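Local structure of monothiol glutaredoxin-S14, chloroplastic (3IPZ) at residues Q63-Y68 with F74-I79. The protein is a chloroplast CGFS-type monothiol glutaredoxin that binds a [2Fe-2S] cluster as a homodimer and may donate Fe-S clusters to other proteins. Residues are numbered along the deposited sequence; the frame is centred on the assembly and turned at random.
Sequences QGLKEY and FPQLYI
Tyr68 and Tyr78 meet obliquely at the end of this contact nearer helix 5-15. The hydroxyl of Tyr78 comes to the edge of the Tyr68 ring, with Tyr78 OH 3.0 Å from Tyr68 CD2. The Tyr78 ring follows behind it, its CE2 4.0 Å from Tyr68 CE2. Tyr68 reaches this place because its CG stands anti to the backbone N (chi1 -173°). It also touches Leu11 and Val15 of helix 5-15. The same Tyr78 hydroxyl is hydrogen-bonded to Ser69, the last residue of helix 59-69. Ser69 also bonds OE1 of Gln76, so one serine anchors two strand side chains. With an alanine in place of Tyr68, the Tyr78 hydroxyl would probably lose its ring edge and a gap would open toward helix 5-15. Leu65 CB lies at the edge of the Phe74 ring, 3.9 Å from Phe74 CZ. This meeting and that of the two tyrosines are the tight part. Leu65 CD2 is 4.5 Å from Tyr78 CE1. Gln76 runs out extended beyond CG. Gln76 NE2 sits over one face of Phe74, 3.3 Å above the ring plane and offset toward the rim, and is bonded to the carbonyl of Thr73. Lys66, partly exposed, forms the solvent side. Its side chain crosses that of Phe74 at about a right angle, with Lys66 CG 4.0 Å from Phe74 CE1, then bends at chi3 (61°) and leads away. Pro75 follows a cis peptide bond, the cis-proline of the thioredoxin fold. The contact packs helix 59-69 on a central strand of that fold's sheet. Lys66 and Phe74 probably form part of the glutathione site, as in related glutaredoxins.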
ATOM      1  N   GLN A  63      -7.598 -11.271  -0.910  1.00 44.14           N
ATOM      2  CA  GLN A  63      -6.937 -12.476  -1.388  1.00 43.77           C
ATOM      3  C   GLN A  63      -6.228 -12.261  -2.725  1.00 43.25           C
ATOM      4  O   GLN A  63      -5.190 -12.872  -2.986  1.00 49.31           O
ATOM      5  CB  GLN A  63      -7.945 -13.631  -1.459  1.00 44.66           C
ATOM      6  CG  GLN A  63      -8.319 -14.177  -0.062  1.00 60.52           C
ATOM      7  CD  GLN A  63      -9.393 -15.260  -0.101  1.00 78.56           C
ATOM      8  OE1 GLN A  63      -9.246 -16.271  -0.790  1.00 85.36           O
ATOM      9  NE2 GLN A  63     -10.478 -15.052   0.647  1.00 77.49           N
ATOM     10  N   GLY A  64      -6.771 -11.382  -3.562  1.00 39.58           N
ATOM     11  CA  GLY A  64      -6.137 -11.100  -4.840  1.00 35.21           C
ATOM     12  C   GLY A  64      -4.838 -10.320  -4.657  1.00 42.44           C
ATOM     13  O   GLY A  64      -3.834 -10.584  -5.326  1.00 42.37           O
ATOM     14  N   LEU A  65      -4.843  -9.357  -3.741  1.00 37.40           N
ATOM     15  CA  LEU A  65      -3.653  -8.556  -3.491  1.00 37.85           C
ATOM     16  C   LEU A  65      -2.516  -9.393  -2.898  1.00 38.44           C
ATOM     17  O   LEU A  65      -1.350  -9.181  -3.222  1.00 39.49           O
ATOM     18  CB  LEU A  65      -4.005  -7.373  -2.583  1.00 36.77           C
ATOM     19  CG  LEU A  65      -4.628  -6.189  -3.335  1.00 34.82           C
ATOM     20  CD1 LEU A  65      -5.298  -5.223  -2.368  1.00 25.28           C
ATOM     21  CD2 LEU A  65      -3.553  -5.491  -4.130  1.00 29.52           C
ATOM     22  N   LYS A  66      -2.848 -10.346  -2.036  1.00 34.11           N
ATOM     23  CA  LYS A  66      -1.826 -11.203  -1.457  1.00 36.39           C
ATOM     24  C   LYS A  66      -1.058 -11.893  -2.587  1.00 38.90           C
ATOM     25  O   LYS A  66       0.157 -12.054  -2.522  1.00 45.99           O
ATOM     26  CB  LYS A  66      -2.457 -12.264  -0.545  1.00 28.39           C
ATOM     27  CG  LYS A  66      -2.963 -11.740   0.786  1.00 28.44           C
ATOM     28  CD  LYS A  66      -3.693 -12.820   1.596  1.00 40.31           C
ATOM     29  CE  LYS A  66      -2.770 -14.002   1.934  1.00 56.22           C
ATOM     30  NZ  LYS A  66      -3.367 -14.978   2.900  1.00 46.78           N
ATOM     31  N   GLU A  67      -1.768 -12.292  -3.633  1.00 40.73           N
ATOM     32  CA  GLU A  67      -1.127 -12.971  -4.745  1.00 41.51           C
ATOM     33  C   GLU A  67      -0.444 -11.988  -5.678  1.00 35.39           C
ATOM     34  O   GLU A  67       0.664 -12.236  -6.134  1.00 39.74           O
ATOM     35  CB  GLU A  67      -2.142 -13.798  -5.532  1.00 46.55           C
ATOM     36  CG  GLU A  67      -1.483 -14.738  -6.531  1.00 55.61           C
ATOM     37  CD  GLU A  67      -2.488 -15.583  -7.296  1.00 71.52           C
ATOM     38  OE1 GLU A  67      -3.336 -16.227  -6.639  1.00 68.95           O
ATOM     39  OE2 GLU A  67      -2.422 -15.608  -8.548  1.00 71.82           O
ATOM     40  N   TYR A  68      -1.112 -10.877  -5.968  1.00 42.64           N
ATOM     41  CA  TYR A  68      -0.566  -9.844  -6.846  1.00 36.86           C
ATOM     42  C   TYR A  68       0.751  -9.270  -6.302  1.00 39.47           C
ATOM     43  O   TYR A  68       1.717  -9.114  -7.041  1.00 35.45           O
ATOM     44  CB  TYR A  68      -1.583  -8.706  -7.000  1.00 37.04           C
ATOM     45  CG  TYR A  68      -1.210  -7.650  -8.016  1.00 32.77           C
ATOM     46  CD1 TYR A  68      -1.359  -7.882  -9.379  1.00 42.67           C
ATOM     47  CD2 TYR A  68      -0.723  -6.408  -7.610  1.00 42.00           C
ATOM     48  CE1 TYR A  68      -1.035  -6.897 -10.317  1.00 40.85           C
ATOM     49  CE2 TYR A  68      -0.397  -5.423  -8.535  1.00 36.77           C
ATOM     50  CZ  TYR A  68      -0.556  -5.671  -9.887  1.00 41.42           C
ATOM     51  OH  TYR A  68      -0.244  -4.692 -10.810  1.00 48.33           O
ATOM     52  N   PHE A  74      -1.031  -7.319   5.356  1.00 34.23           N
ATOM     53  CA  PHE A  74      -1.240  -5.905   5.179  1.00 39.20           C
ATOM     54  C   PHE A  74      -0.825  -5.254   6.478  1.00 35.50           C
ATOM     55  O   PHE A  74      -0.935  -5.856   7.548  1.00 40.10           O
ATOM     56  CB  PHE A  74      -2.716  -5.630   4.869  1.00 38.81           C
ATOM     57  CG  PHE A  74      -3.191  -6.314   3.631  1.00 35.82           C
ATOM     58  CD1 PHE A  74      -3.691  -7.606   3.685  1.00 35.23           C
ATOM     59  CD2 PHE A  74      -3.061  -5.693   2.393  1.00 32.11           C
ATOM     60  CE1 PHE A  74      -4.048  -8.274   2.518  1.00 39.03           C
ATOM     61  CE2 PHE A  74      -3.416  -6.352   1.222  1.00 35.08           C
ATOM     62  CZ  PHE A  74      -3.910  -7.646   1.285  1.00 27.81           C
ATOM     63  N   PRO A  75      -0.411  -3.989   6.418  1.00 40.50           N
ATOM     64  CA  PRO A  75      -0.323  -3.143   5.224  1.00 33.10           C
ATOM     65  C   PRO A  75       0.579  -3.528   4.061  1.00 33.12           C
ATOM     66  O   PRO A  75       1.624  -4.154   4.212  1.00 36.11           O
ATOM     67  CB  PRO A  75       0.081  -1.794   5.804  1.00 30.38           C
ATOM     68  CG  PRO A  75       0.997  -2.202   6.921  1.00 32.65           C
ATOM     69  CD  PRO A  75       0.198  -3.314   7.580  1.00 34.99           C
ATOM     70  N   GLN A  76       0.139  -3.105   2.887  1.00 29.71           N
ATOM     71  CA  GLN A  76       0.849  -3.290   1.639  1.00 32.21           C
ATOM     72  C   GLN A  76       0.880  -1.887   1.032  1.00 33.45           C
ATOM     73  O   GLN A  76      -0.164  -1.287   0.799  1.00 31.09           O
ATOM     74  CB  GLN A  76       0.095  -4.259   0.718  1.00 29.24           C
ATOM     75  CG  GLN A  76       0.421  -5.719   0.965  1.00 34.99           C
ATOM     76  CD  GLN A  76      -0.285  -6.663   0.008  1.00 35.18           C
ATOM     77  OE1 GLN A  76      -0.584  -6.309  -1.132  1.00 43.71           O
ATOM     78  NE2 GLN A  76      -0.536  -7.882   0.466  1.00 32.91           N
ATOM     79  N   LEU A  77       2.078  -1.371   0.782  1.00 30.01           N
ATOM     80  CA  LEU A  77       2.234  -0.035   0.229  1.00 27.47           C
ATOM     81  C   LEU A  77       2.674  -0.033  -1.219  1.00 30.46           C
ATOM     82  O   LEU A  77       3.614  -0.726  -1.599  1.00 28.33           O
ATOM     83  CB  LEU A  77       3.252   0.761   1.055  1.00 34.00           C
ATOM     84  CG  LEU A  77       3.556   2.217   0.665  1.00 34.42           C
ATOM     85  CD1 LEU A  77       2.305   3.085   0.835  1.00 25.41           C
ATOM     86  CD2 LEU A  77       4.686   2.748   1.548  1.00 24.61           C
ATOM     87  N   TYR A  78       1.973   0.743  -2.033  1.00 26.37           N
ATOM     88  CA  TYR A  78       2.314   0.880  -3.440  1.00 29.39           C
ATOM     89  C   TYR A  78       2.729   2.333  -3.715  1.00 36.44           C
ATOM     90  O   TYR A  78       2.131   3.281  -3.180  1.00 33.21           O
ATOM     91  CB  TYR A  78       1.121   0.503  -4.330  1.00 31.81           C
ATOM     92  CG  TYR A  78       0.995  -0.983  -4.591  1.00 28.78           C
ATOM     93  CD1 TYR A  78       0.425  -1.844  -3.642  1.00 23.21           C
ATOM     94  CD2 TYR A  78       1.465  -1.534  -5.791  1.00 26.95           C
ATOM     95  CE1 TYR A  78       0.327  -3.229  -3.889  1.00 32.04           C
ATOM     96  CE2 TYR A  78       1.376  -2.897  -6.045  1.00 42.26           C
ATOM     97  CZ  TYR A  78       0.809  -3.741  -5.093  1.00 36.76           C
ATOM     98  OH  TYR A  78       0.758  -5.094  -5.356  1.00 53.37           O
ATOM     99  N   ILE A  79       3.761   2.501  -4.539  1.00 30.14           N
ATOM    100  CA  ILE A  79       4.254   3.824  -4.901  1.00 32.60           C
ATOM    101  C   ILE A  79       4.585   3.790  -6.379  1.00 38.16           C
ATOM    102  O   ILE A  79       5.339   2.921  -6.824  1.00 28.40           O
ATOM    103  CB  ILE A  79       5.532   4.195  -4.116  1.00 36.31           C
ATOM    104  CG1 ILE A  79       5.252   4.183  -2.618  1.00 32.46           C
ATOM    105  CG2 ILE A  79       6.010   5.576  -4.520  1.00 32.21           C
ATOM    106  CD1 ILE A  79       6.495   4.137  -1.729  1.00 28.03           C
TER